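Local coordinates for oxidoreductase protein (Agrobacterium radiobacter, PDB 5UI9), which binds NAD+ together with (2S)-2,3-dihydroxy-2-methylpropanoic acid and probably works as an NAD-dependent oxidoreductase of the GFO/IDH/MocA family, at residues 15-19 and 288-292; 20-24 and 70-74; 32-38 and 52-58. All coordinates share one frame; numbering follows the deposited sequence.

From the N terminus, the chain passes the NAD-binding turn and enters helix 17-26, whose start serves contact 1 and whose later turns serve contact 2. Strand 30-36 follows. Contact 3 (32-38 with 52-58) closes the shortest loop, a beta-alpha-beta unit at the edge of the parallel sheet. Contact 2 (20-24 with 70-74) encloses it, laying the helix against strand 70-73. Contact 1 (15-19 with 288-292) encloses both, bringing helix 289-308 back to the cofactor from far along the chain. No two loops cross. Contact 2 touches each of the others: A17 meets A74, and M21 packs on I32, I35 and I52. Contacts 1 and 3 are linked through NAD.

Contact 1. Residues 15-19 and 288-292; sequences FFAVN and WHNIQ. With NAD (nicotinamide-adenine-dinucleotide), chain C; 8A1 ((2S)-2,3-dihydroxy-2-methylpropanoic acid), chain D.
F16 and I291 meet where two helices converge on the nicotinamide. With its CG swung anti to the backbone N (chi1 -161°), F16 is carried over the cofactor. Its CB lies near the phosphate oxygen O2N and C6N of NAD, and CG near C4N and C5N. CD1 comes to 3.2 Å from NAD C4N, the carbon that takes up hydride in NAD chemistry, which sits over one face of the ring, toward its rim. CE1 is as close to C4N and also nears I291 CG2. CD2 lies by C3N and CE2 beside the carboxamide oxygen O7N, while CZ reaches I291 CG2 at 3.6 Å, at the ring edge. I291 CG2 also lies near the carboxamide nitrogen N7N, and I291 CD1 extends to 8A1 OXT at 3.8 Å.

F15 turns its edge toward the face of W288, the planes 71° apart, with F15 CZ 3.8 Å from W288 CZ2. The indole offers its own edge to the ligand, W288 CH2 lying 3.7 Å from 8A1 C3. A nearly straight hydrogen bond runs from Q292 NE2 to N19 OD1 (2.7 Å, 176°); OD1 lies in the Q292 amide plane, whereas the donor is tilted out of the N19 carbonyl plane. S285 N satisfies Q292 OE1. Backbone amides hold the pyrophosphate, F15 N on NAD O2A at 3.0 Å and F16 N on NAD O2N at 2.9 Å, consistent with a Rossmann-type GxGxxA turn.

Residues 15-19, leading into helix 17-26, abut the start of helix 289-308. V18 packs on helix 40-50, and W288 meets F241 edge-to-face.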
loop_
_atom_site.group_PDB
_atom_site.type_symbol
_atom_site.label_atom_id
_atom_site.label_comp_id
_atom_site.label_asym_id
_atom_site.label_seq_id
_atom_site.Cartn_x
_atom_site.Cartn_y
_atom_site.Cartn_z
ATOM N N PHE A 15 -28.272 -15.950 6.108
ATOM C CA PHE A 15 -27.050 -16.211 6.865
ATOM C C PHE A 15 -26.717 -15.081 7.840
ATOM O O PHE A 15 -26.625 -15.303 9.053
ATOM C CB PHE A 15 -25.891 -16.441 5.885
ATOM C CG PHE A 15 -24.527 -16.466 6.526
ATOM C CD1 PHE A 15 -24.114 -17.565 7.275
ATOM C CD2 PHE A 15 -23.645 -15.397 6.363
ATOM C CE1 PHE A 15 -22.843 -17.596 7.850
ATOM C CE2 PHE A 15 -22.378 -15.424 6.936
ATOM C CZ PHE A 15 -21.980 -16.522 7.685
ATOM N N PHE A 16 -26.557 -13.871 7.312
ATOM C CA PHE A 16 -26.152 -12.749 8.149
ATOM C C PHE A 16 -27.259 -12.182 9.036
ATOM O O PHE A 16 -26.969 -11.636 10.102
ATOM C CB PHE A 16 -25.517 -11.625 7.327
ATOM C CG PHE A 16 -24.690 -10.686 8.161
ATOM C CD1 PHE A 16 -23.457 -11.097 8.668
ATOM C CD2 PHE A 16 -25.157 -9.418 8.484
ATOM C CE1 PHE A 16 -22.695 -10.247 9.449
ATOM C CE2 PHE A 16 -24.396 -8.563 9.273
ATOM C CZ PHE A 16 -23.158 -8.973 9.744
ATOM N N ALA A 17 -28.512 -12.311 8.611
ATOM C CA ALA A 17 -29.650 -11.793 9.394
ATOM C C ALA A 17 -29.788 -12.398 10.792
ATOM O O ALA A 17 -30.344 -11.758 11.674
ATOM C CB ALA A 17 -30.951 -11.979 8.632
ATOM N N VAL A 18 -29.287 -13.619 10.986
ATOM C CA VAL A 18 -29.266 -14.254 12.311
ATOM C C VAL A 18 -28.494 -13.375 13.307
ATOM O O VAL A 18 -28.908 -13.249 14.460
ATOM C CB VAL A 18 -28.670 -15.689 12.252
ATOM C CG1 VAL A 18 -28.503 -16.286 13.654
ATOM C CG2 VAL A 18 -29.545 -16.596 11.382
ATOM N N ASN A 19 -27.398 -12.755 12.849
ATOM C CA ASN A 19 -26.630 -11.805 13.671
ATOM C C ASN A 19 -27.436 -10.552 13.970
ATOM O O ASN A 19 -27.389 -10.040 15.080
ATOM C CB ASN A 19 -25.319 -11.384 13.001
ATOM C CG ASN A 19 -24.382 -12.546 12.764
ATOM O OD1 ASN A 19 -23.976 -13.232 13.699
ATOM N ND2 ASN A 19 -24.036 -12.773 11.503
ATOM N N TRP A 288 -16.151 -14.246 13.732
ATOM C CA TRP A 288 -17.073 -13.157 13.339
ATOM C C TRP A 288 -17.327 -12.098 14.415
ATOM O O TRP A 288 -18.052 -11.126 14.168
ATOM C CB TRP A 288 -18.419 -13.747 12.914
ATOM C CG TRP A 288 -18.337 -14.510 11.656
ATOM C CD1 TRP A 288 -18.040 -15.833 11.513
ATOM C CD2 TRP A 288 -18.558 -13.999 10.343
ATOM N NE1 TRP A 288 -18.068 -16.178 10.185
ATOM C CE2 TRP A 288 -18.381 -15.070 9.444
ATOM C CE3 TRP A 288 -18.897 -12.737 9.838
ATOM C CZ2 TRP A 288 -18.524 -14.921 8.061
ATOM C CZ3 TRP A 288 -19.043 -12.586 8.460
ATOM C CH2 TRP A 288 -18.854 -13.674 7.589
ATOM N N HIS A 289 -16.760 -12.301 15.601
ATOM C CA HIS A 289 -17.093 -11.503 16.782
ATOM C C HIS A 289 -16.910 -9.987 16.642
ATOM O O HIS A 289 -17.733 -9.227 17.150
ATOM C CB HIS A 289 -16.431 -12.069 18.054
ATOM C CG HIS A 289 -14.937 -12.085 18.032
ATOM N ND1 HIS A 289 -14.182 -11.270 18.845
ATOM C CD2 HIS A 289 -14.055 -12.843 17.340
ATOM C CE1 HIS A 289 -12.899 -11.510 18.640
ATOM N NE2 HIS A 289 -12.795 -12.455 17.724
ATOM N N ASN A 290 -15.878 -9.551 15.923
ATOM C CA ASN A 290 -15.666 -8.124 15.677
ATOM C C ASN A 290 -16.829 -7.519 14.878
ATOM O O ASN A 290 -17.337 -6.462 15.242
ATOM C CB ASN A 290 -14.336 -7.894 14.940
ATOM C CG ASN A 290 -13.978 -6.422 14.782
ATOM O OD1 ASN A 290 -14.514 -5.545 15.465
ATOM N ND2 ASN A 290 -13.051 -6.147 13.873
ATOM N N ILE A 291 -17.235 -8.201 13.802
ATOM C CA ILE A 291 -18.365 -7.772 12.968
ATOM C C ILE A 291 -19.656 -7.827 13.780
ATOM O O ILE A 291 -20.478 -6.899 13.735
ATOM C CB ILE A 291 -18.481 -8.632 11.677
ATOM C CG1 ILE A 291 -17.278 -8.368 10.752
ATOM C CG2 ILE A 291 -19.793 -8.358 10.936
ATOM C CD1 ILE A 291 -17.193 -9.296 9.555
ATOM N N GLN A 292 -19.821 -8.910 14.531
ATOM C CA GLN A 292 -21.014 -9.108 15.341
ATOM C C GLN A 292 -21.240 -8.011 16.384
ATOM O O GLN A 292 -22.372 -7.555 16.556
ATOM C CB GLN A 292 -20.984 -10.500 15.975
ATOM C CG GLN A 292 -21.251 -11.595 14.948
ATOM C CD GLN A 292 -20.943 -12.988 15.462
ATOM O OE1 GLN A 292 -19.923 -13.212 16.120
ATOM N NE2 GLN A 292 -21.808 -13.938 15.142
HETATM P PA NAD C . -28.495 -15.047 2.137
HETATM O O1A NAD C . -28.759 -15.488 0.713
HETATM O O2A NAD C . -27.946 -16.024 3.140
HETATM O O5B NAD C . -29.848 -14.436 2.732
HETATM C C5B NAD C . -30.772 -13.691 1.950
HETATM C C4B NAD C . -32.167 -14.124 2.370
HETATM O O4B NAD C . -33.114 -13.204 1.839
HETATM C C3B NAD C . -32.539 -15.501 1.839
HETATM O O3B NAD C . -33.032 -16.309 2.916
HETATM C C2B NAD C . -33.600 -15.246 0.778
HETATM O O2B NAD C . -34.588 -16.278 0.757
HETATM C C1B NAD C . -34.184 -13.914 1.218
HETATM N N9A NAD C . -34.742 -13.028 0.170
HETATM C C8A NAD C . -34.158 -12.634 -0.980
HETATM N N7A NAD C . -34.978 -11.785 -1.654
HETATM C C5A NAD C . -36.095 -11.615 -0.922
HETATM C C6A NAD C . -37.369 -10.854 -1.036
HETATM N N6A NAD C . -37.629 -10.072 -2.106
HETATM N N1A NAD C . -38.265 -10.965 -0.027
HETATM C C2A NAD C . -38.044 -11.739 1.057
HETATM N N3A NAD C . -36.913 -12.452 1.220
HETATM C C4A NAD C . -35.925 -12.430 0.287
HETATM O O3 NAD C . -27.552 -13.746 2.087
HETATM P PN NAD C . -26.594 -13.283 3.302
HETATM O O1N NAD C . -25.278 -14.017 3.230
HETATM O O2N NAD C . -27.376 -13.303 4.591
HETATM O O5D NAD C . -26.320 -11.780 2.835
HETATM C C5D NAD C . -27.399 -10.860 2.738
HETATM C C4D NAD C . -26.820 -9.464 2.616
HETATM O O4D NAD C . -26.043 -9.190 3.787
HETATM C C3D NAD C . -25.903 -9.325 1.410
HETATM O O3D NAD C . -26.229 -8.136 0.683
HETATM C C2D NAD C . -24.503 -9.256 1.997
HETATM O O2D NAD C . -23.630 -8.392 1.269
HETATM C C1D NAD C . -24.753 -8.716 3.404
HETATM N N1N NAD C . -23.748 -9.081 4.420
HETATM C C2N NAD C . -23.312 -8.094 5.223
HETATM C C3N NAD C . -22.372 -8.311 6.219
HETATM C C7N NAD C . -21.941 -7.146 7.067
HETATM O O7N NAD C . -22.761 -6.272 7.340
HETATM N N7N NAD C . -20.686 -7.069 7.516
HETATM C C4N NAD C . -21.867 -9.602 6.386
HETATM C C5N NAD C . -22.329 -10.624 5.553
HETATM C C6N NAD C . -23.283 -10.342 4.575
HETATM O OXT 8A1 D . -18.753 -8.658 6.166
HETATM C C 8A1 D . -19.074 -8.693 4.954
HETATM O O 8A1 D . -19.782 -7.810 4.422
HETATM C CA 8A1 D . -18.581 -9.830 4.096
HETATM C CB 8A1 D . -17.300 -9.340 3.422
HETATM O O1 8A1 D . -16.629 -10.396 2.728
HETATM O O2 8A1 D . -19.571 -10.159 3.107
HETATM C C3 8A1 D . -18.345 -11.074 4.953
#

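Contact 2. Residues 20-24 and 70-74; sequences QMHAW and FVDIA. With MG (magnesium ion), chain E.
W24, Q20 and D72 make a buried polar contact, with F70 adding an aromatic one, where helix 17-26 packs on the parallel sheet over strand 70-73. The short helix and strand axes run roughly antiparallel and approach to 11.7 Å, leaving a layer filled by side chains.

Its centre is D72 OD2, which takes two hydrogen bonds from successive turns of the helix. W24 NE1 donates at 2.8 Å and Q20 NE2 at 2.7 Å; the second bond is the more bent, 136° at the hydrogen. OD2 lies close to the plane of both donor groups, the Q20 amide and the W24 indole, yet the two donors reach it from opposite faces of the carboxylate. D72 gets there with CG anti to its backbone N (chi1 -164°). A water accepts from Q20 NE2 and donates to D72 OD1, at 2.7 Å, and to I73 O. With these donors around it, the carboxylate is probably stabilised in its charged form. Q20 OE1 is bonded by Q97 NE2.

One face of the W24 indole receives F70, whose CE2 is 3.5 Å from W24 CH2, the rings tilted at 43°. At the other end of the interface, A74 CB rests against the Q20 amide. The W24 carbonyl faces elsewhere: its O binds magnesium at 2.4 Å, together with the carbonyls of V27 and A30 and a water.

A helix laid over a parallel sheet, with strand 70-73 directly beside strand 6-11, is the build of the NAD-binding Rossmann fold; A74, just past the strand, borders the dinucleotide.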
loop_
_atom_site.group_PDB
_atom_site.type_symbol
_atom_site.label_atom_id
_atom_site.label_comp_id
_atom_site.label_asym_id
_atom_site.label_seq_id
_atom_site.Cartn_x
_atom_site.Cartn_y
_atom_site.Cartn_z
ATOM N N GLN A 20 -28.152 -10.051 12.968
ATOM C CA GLN A 20 -28.979 -8.858 13.138
ATOM C C GLN A 20 -30.122 -9.116 14.126
ATOM O O GLN A 20 -30.415 -8.263 14.963
ATOM C CB GLN A 20 -29.489 -8.343 11.784
ATOM C CG GLN A 20 -28.357 -7.806 10.918
ATOM C CD GLN A 20 -28.776 -7.321 9.547
ATOM O OE1 GLN A 20 -28.042 -7.514 8.577
ATOM N NE2 GLN A 20 -29.934 -6.671 9.455
ATOM N N MET A 21 -30.719 -10.307 14.045
ATOM C CA MET A 21 -31.755 -10.748 14.990
ATOM C C MET A 21 -31.254 -10.882 16.429
ATOM O O MET A 21 -31.936 -10.444 17.362
ATOM C CB MET A 21 -32.376 -12.080 14.537
ATOM C CG MET A 21 -33.216 -11.984 13.270
ATOM S SD MET A 21 -34.683 -10.935 13.384
ATOM C CE MET A 21 -35.655 -11.855 14.587
ATOM N N HIS A 22 -30.078 -11.487 16.616
ATOM C CA HIS A 22 -29.453 -11.534 17.947
ATOM C C HIS A 22 -29.258 -10.120 18.474
ATOM O O HIS A 22 -29.637 -9.815 19.608
ATOM C CB HIS A 22 -28.086 -12.230 17.929
ATOM C CG HIS A 22 -28.149 -13.727 17.903
ATOM N ND1 HIS A 22 -28.744 -14.464 18.902
ATOM C CD2 HIS A 22 -27.636 -14.627 17.030
ATOM C CE1 HIS A 22 -28.626 -15.751 18.628
ATOM N NE2 HIS A 22 -27.957 -15.877 17.497
ATOM N N ALA A 23 -28.680 -9.259 17.639
ATOM C CA ALA A 23 -28.397 -7.875 18.034
ATOM C C ALA A 23 -29.657 -7.073 18.384
ATOM O O ALA A 23 -29.640 -6.293 19.333
ATOM C CB ALA A 23 -27.605 -7.161 16.951
ATOM N N TRP A 24 -30.738 -7.268 17.632
ATOM C CA TRP A 24 -31.998 -6.562 17.928
ATOM C C TRP A 24 -32.545 -6.889 19.320
ATOM O O TRP A 24 -33.151 -6.031 19.960
ATOM C CB TRP A 24 -33.075 -6.834 16.870
ATOM C CG TRP A 24 -32.884 -6.085 15.593
ATOM C CD1 TRP A 24 -32.773 -6.620 14.349
ATOM C CD2 TRP A 24 -32.805 -4.665 15.424
ATOM N NE1 TRP A 24 -32.615 -5.630 13.417
ATOM C CE2 TRP A 24 -32.630 -4.420 14.050
ATOM C CE3 TRP A 24 -32.850 -3.578 16.302
ATOM C CZ2 TRP A 24 -32.498 -3.135 13.533
ATOM C CZ3 TRP A 24 -32.722 -2.304 15.788
ATOM C CH2 TRP A 24 -32.550 -2.090 14.417
ATOM N N PHE A 70 -40.247 0.349 11.937
ATOM C CA PHE A 70 -39.162 0.355 10.959
ATOM C C PHE A 70 -38.973 -0.995 10.307
ATOM O O PHE A 70 -39.489 -2.017 10.781
ATOM C CB PHE A 70 -37.857 0.826 11.598
ATOM C CG PHE A 70 -37.290 -0.130 12.606
ATOM C CD1 PHE A 70 -37.656 -0.048 13.943
ATOM C CD2 PHE A 70 -36.367 -1.108 12.221
ATOM C CE1 PHE A 70 -37.128 -0.924 14.880
ATOM C CE2 PHE A 70 -35.832 -1.986 13.154
ATOM C CZ PHE A 70 -36.209 -1.893 14.486
ATOM N N VAL A 71 -38.226 -0.984 9.211
ATOM C CA VAL A 71 -37.935 -2.192 8.466
ATOM C C VAL A 71 -36.417 -2.376 8.363
ATOM O O VAL A 71 -35.684 -1.412 8.141
ATOM C CB VAL A 71 -38.653 -2.190 7.087
ATOM C CG1 VAL A 71 -38.130 -1.102 6.151
ATOM C CG2 VAL A 71 -38.547 -3.555 6.431
ATOM N N ASP A 72 -35.965 -3.615 8.573
ATOM C CA ASP A 72 -34.567 -4.006 8.447
ATOM C C ASP A 72 -34.436 -4.961 7.256
ATOM O O ASP A 72 -34.849 -6.119 7.318
ATOM C CB ASP A 72 -34.086 -4.668 9.746
ATOM C CG ASP A 72 -32.556 -4.746 9.857
ATOM O OD1 ASP A 72 -31.831 -4.030 9.126
ATOM O OD2 ASP A 72 -32.078 -5.528 10.704
ATOM N N ILE A 73 -33.866 -4.458 6.165
ATOM C CA ILE A 73 -33.737 -5.226 4.930
ATOM C C ILE A 73 -32.368 -5.911 4.912
ATOM O O ILE A 73 -31.336 -5.254 4.720
ATOM C CB ILE A 73 -33.936 -4.314 3.700
ATOM C CG1 ILE A 73 -35.347 -3.694 3.724
ATOM C CG2 ILE A 73 -33.725 -5.089 2.406
ATOM C CD1 ILE A 73 -35.463 -2.378 2.985
ATOM N N ALA A 74 -32.377 -7.228 5.137
ATOM C CA ALA A 74 -31.166 -8.057 5.126
ATOM C C ALA A 74 -31.131 -9.064 3.971
ATOM O O ALA A 74 -30.469 -10.110 4.065
ATOM C CB ALA A 74 -31.029 -8.776 6.456
HETATM MG MG MG E . -34.204 -5.222 21.901
HETATM O O HOH W 1 -30.085 -4.471 7.171
HETATM O O HOH W 2 -35.328 -5.036 23.936
#

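Contact 3. Residues 32-38 and 52-58. With NAD (nicotinamide-adenine-dinucleotide), chain C.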
loop_
_atom_site.group_PDB
_atom_site.type_symbol
_atom_site.label_atom_id
_atom_site.label_comp_id
_atom_site.label_asym_id
_atom_site.label_seq_id
_atom_site.Cartn_x
_atom_site.Cartn_y
_atom_site.Cartn_z
ATOM N N ILE A 32 -37.738 -6.911 17.302
ATOM C CA ILE A 32 -38.368 -7.392 16.061
ATOM C C ILE A 32 -39.729 -8.041 16.346
ATOM O O ILE A 32 -39.810 -9.005 17.111
ATOM C CB ILE A 32 -37.448 -8.392 15.323
ATOM C CG1 ILE A 32 -36.105 -7.726 14.970
ATOM C CG2 ILE A 32 -38.127 -8.956 14.076
ATOM C CD1 ILE A 32 -36.178 -6.507 14.069
ATOM N N ALA A 33 -40.779 -7.502 15.719
ATOM C CA ALA A 33 -42.153 -7.996 15.872
ATOM C C ALA A 33 -42.613 -8.868 14.700
ATOM O O ALA A 33 -43.626 -9.557 14.820
ATOM C CB ALA A 33 -43.114 -6.825 16.045
ATOM N N ALA A 34 -41.897 -8.826 13.574
ATOM C CA ALA A 34 -42.287 -9.573 12.376
ATOM C C ALA A 34 -41.067 -9.890 11.511
ATOM O O ALA A 34 -40.102 -9.128 11.493
ATOM C CB ALA A 34 -43.306 -8.784 11.579
ATOM N N ILE A 35 -41.114 -11.027 10.825
ATOM C CA ILE A 35 -40.068 -11.410 9.881
ATOM C C ILE A 35 -40.671 -11.863 8.552
ATOM O O ILE A 35 -41.846 -12.255 8.478
ATOM C CB ILE A 35 -39.105 -12.486 10.448
ATOM C CG1 ILE A 35 -39.854 -13.729 10.945
ATOM C CG2 ILE A 35 -38.260 -11.903 11.577
ATOM C CD1 ILE A 35 -38.953 -14.931 11.154
ATOM N N CYS A 36 -39.847 -11.793 7.510
ATOM C CA CYS A 36 -40.264 -12.097 6.149
ATOM C C CYS A 36 -39.137 -12.787 5.387
ATOM O O CYS A 36 -37.983 -12.364 5.469
ATOM C CB CYS A 36 -40.670 -10.809 5.430
ATOM S SG CYS A 36 -41.092 -11.013 3.682
ATOM N N ASP A 37 -39.479 -13.854 4.673
ATOM C CA ASP A 37 -38.560 -14.524 3.751
ATOM C C ASP A 37 -39.347 -15.338 2.720
ATOM O O ASP A 37 -40.359 -15.960 3.055
ATOM C CB ASP A 37 -37.592 -15.432 4.516
ATOM C CG ASP A 37 -36.317 -15.714 3.741
ATOM O OD1 ASP A 37 -36.385 -16.328 2.650
ATOM O OD2 ASP A 37 -35.241 -15.311 4.220
ATOM N N ARG A 38 -38.882 -15.324 1.471
ATOM C CA ARG A 38 -39.473 -16.138 0.400
ATOM C C ARG A 38 -39.274 -17.640 0.623
ATOM O O ARG A 38 -40.062 -18.440 0.138
ATOM C CB ARG A 38 -38.885 -15.763 -0.962
ATOM C CG ARG A 38 -39.276 -14.381 -1.437
ATOM C CD ARG A 38 -38.763 -14.102 -2.841
ATOM N NE ARG A 38 -39.286 -12.836 -3.357
ATOM C CZ ARG A 38 -38.875 -12.228 -4.471
ATOM N NH1 ARG A 38 -37.921 -12.751 -5.232
ATOM N NH2 ARG A 38 -39.429 -11.071 -4.827
ATOM N N ILE A 52 -40.557 -15.486 16.969
ATOM C CA ILE A 52 -41.326 -14.472 16.235
ATOM C C ILE A 52 -42.610 -15.122 15.701
ATOM O O ILE A 52 -42.549 -16.059 14.898
ATOM C CB ILE A 52 -40.505 -13.848 15.073
ATOM C CG1 ILE A 52 -39.070 -13.475 15.500
ATOM C CG2 ILE A 52 -41.212 -12.619 14.517
ATOM C CD1 ILE A 52 -38.943 -12.321 16.482
ATOM N N GLU A 53 -43.764 -14.631 16.162
ATOM C CA GLU A 53 -45.072 -15.186 15.778
ATOM C C GLU A 53 -45.469 -14.768 14.361
ATOM O O GLU A 53 -45.910 -15.600 13.573
ATOM C CB GLU A 53 -46.166 -14.768 16.778
ATOM N N ARG A 54 -45.315 -13.480 14.054
ATOM C CA ARG A 54 -45.695 -12.920 12.755
ATOM C C ARG A 54 -44.650 -13.244 11.684
ATOM O O ARG A 54 -43.517 -12.765 11.741
ATOM C CB ARG A 54 -45.880 -11.407 12.862
ATOM C CG ARG A 54 -46.984 -10.978 13.823
ATOM C CD ARG A 54 -47.185 -9.468 13.796
ATOM N NE ARG A 54 -47.582 -9.002 12.464
ATOM C CZ ARG A 54 -47.531 -7.741 12.029
ATOM N NH1 ARG A 54 -47.105 -6.748 12.809
ATOM N NH2 ARG A 54 -47.919 -7.468 10.784
ATOM N N ARG A 55 -45.043 -14.059 10.709
ATOM C CA ARG A 55 -44.128 -14.582 9.706
ATOM C C ARG A 55 -44.764 -14.454 8.334
ATOM O O ARG A 55 -45.874 -14.940 8.127
ATOM C CB ARG A 55 -43.824 -16.046 10.004
ATOM C CG ARG A 55 -43.182 -16.272 11.361
ATOM C CD ARG A 55 -42.834 -17.731 11.594
ATOM N NE ARG A 55 -42.525 -17.994 13.003
ATOM C CZ ARG A 55 -42.126 -19.165 13.496
ATOM N NH1 ARG A 55 -41.963 -20.229 12.707
ATOM N NH2 ARG A 55 -41.873 -19.272 14.799
ATOM N N TYR A 56 -44.054 -13.809 7.407
ATOM C CA TYR A 56 -44.580 -13.501 6.080
ATOM C C TYR A 56 -43.761 -14.143 4.967
ATOM O O TYR A 56 -42.529 -14.140 5.010
ATOM C CB TYR A 56 -44.636 -11.983 5.900
ATOM C CG TYR A 56 -45.713 -11.352 6.747
ATOM C CD1 TYR A 56 -45.464 -10.994 8.071
ATOM C CD2 TYR A 56 -46.994 -11.143 6.239
ATOM C CE1 TYR A 56 -46.447 -10.422 8.863
ATOM C CE2 TYR A 56 -47.994 -10.574 7.026
ATOM C CZ TYR A 56 -47.712 -10.214 8.340
ATOM O OH TYR A 56 -48.676 -9.651 9.139
ATOM N N GLY A 57 -44.462 -14.690 3.974
ATOM C CA GLY A 57 -43.844 -15.233 2.776
ATOM C C GLY A 57 -43.472 -14.191 1.729
ATOM O O GLY A 57 -42.738 -14.501 0.789
ATOM N N ASP A 58 -43.996 -12.972 1.865
ATOM C CA ASP A 58 -43.661 -11.873 0.955
ATOM C C ASP A 58 -43.827 -10.506 1.616
ATOM O O ASP A 58 -44.724 -10.303 2.433
ATOM C CB ASP A 58 -44.501 -11.935 -0.324
ATOM C CG ASP A 58 -45.986 -11.754 -0.063
ATOM O OD1 ASP A 58 -46.632 -12.735 0.355
ATOM O OD2 ASP A 58 -46.501 -10.632 -0.269
HETATM P PA NAD C . -28.495 -15.047 2.137
HETATM O O1A NAD C . -28.759 -15.488 0.713
HETATM O O2A NAD C . -27.946 -16.024 3.140
HETATM O O5B NAD C . -29.848 -14.436 2.732
HETATM C C5B NAD C . -30.772 -13.691 1.950
HETATM C C4B NAD C . -32.167 -14.124 2.370
HETATM O O4B NAD C . -33.114 -13.204 1.839
HETATM C C3B NAD C . -32.539 -15.501 1.839
HETATM O O3B NAD C . -33.032 -16.309 2.916
HETATM C C2B NAD C . -33.600 -15.246 0.778
HETATM O O2B NAD C . -34.588 -16.278 0.757
HETATM C C1B NAD C . -34.184 -13.914 1.218
HETATM N N9A NAD C . -34.742 -13.028 0.170
HETATM C C8A NAD C . -34.158 -12.634 -0.980
HETATM N N7A NAD C . -34.978 -11.785 -1.654
HETATM C C5A NAD C . -36.095 -11.615 -0.922
HETATM C C6A NAD C . -37.369 -10.854 -1.036
HETATM N N6A NAD C . -37.629 -10.072 -2.106
HETATM N N1A NAD C . -38.265 -10.965 -0.027
HETATM C C2A NAD C . -38.044 -11.739 1.057
HETATM N N3A NAD C . -36.913 -12.452 1.220
HETATM C C4A NAD C . -35.925 -12.430 0.287
HETATM O O3 NAD C . -27.552 -13.746 2.087
HETATM P PN NAD C . -26.594 -13.283 3.302
HETATM O O1N NAD C . -25.278 -14.017 3.230
HETATM O O2N NAD C . -27.376 -13.303 4.591
HETATM O O5D NAD C . -26.320 -11.780 2.835
HETATM C C5D NAD C . -27.399 -10.860 2.738
HETATM C C4D NAD C . -26.820 -9.464 2.616
HETATM O O4D NAD C . -26.043 -9.190 3.787
HETATM C C3D NAD C . -25.903 -9.325 1.410
HETATM O O3D NAD C . -26.229 -8.136 0.683
HETATM C C2D NAD C . -24.503 -9.256 1.997
HETATM O O2D NAD C . -23.630 -8.392 1.269
HETATM C C1D NAD C . -24.753 -8.716 3.404
HETATM N N1N NAD C . -23.748 -9.081 4.420
HETATM C C2N NAD C . -23.312 -8.094 5.223
HETATM C C3N NAD C . -22.372 -8.311 6.219
HETATM C C7N NAD C . -21.941 -7.146 7.067
HETATM O O7N NAD C . -22.761 -6.272 7.340
HETATM N N7N NAD C . -20.686 -7.069 7.516
HETATM C C4N NAD C . -21.867 -9.602 6.386
HETATM C C5N NAD C . -22.329 -10.624 5.553
HETATM C C6N NAD C . -23.283 -10.342 4.575
#
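Strand hydrogen bonds come first: I35 and Y56 lie on neighbouring parallel strands, and Y56 N donates to I35 O at 2.9 Å. I35 N gives to R54 O, and D37 N to Y56 O, completing the ladder, with CA-H...O contacts such as C36 CA to Y56 O (3.3 Å) between them.

Apolar contacts lie on both faces. On one, I52 CG2 packs on I35 CG1 at 4.0 Å; on the other, A34 CB meets R54 CB, and C36 CB meets Y56 CB.

Polar side chains bond within segment 52-58. R54 NH2 donates to Y56 OH (2.8 Å), which also bonds D65, and R55 NE donates to I52 O at 2.7 Å while its NH2 pairs with D48. A34 CB approaches one face of the R54 guanidinium loosely, offset toward the rim.

At the strand end, the D37 carboxylate takes both adenosine ribose hydroxyls, NAD O2B on D37 OD1 (2.6 Å) and NAD O3B on D37 OD2 (2.8 Å), the classic mark of NAD-binding Rossmann folds. The guanidinium of R38 has the adenine N6A over one face.

Strand 54-56 thus edges the sheet beside 30-36; helices 17-26 and 40-50 pack on the I35 side, helix 59-65 on that of C36.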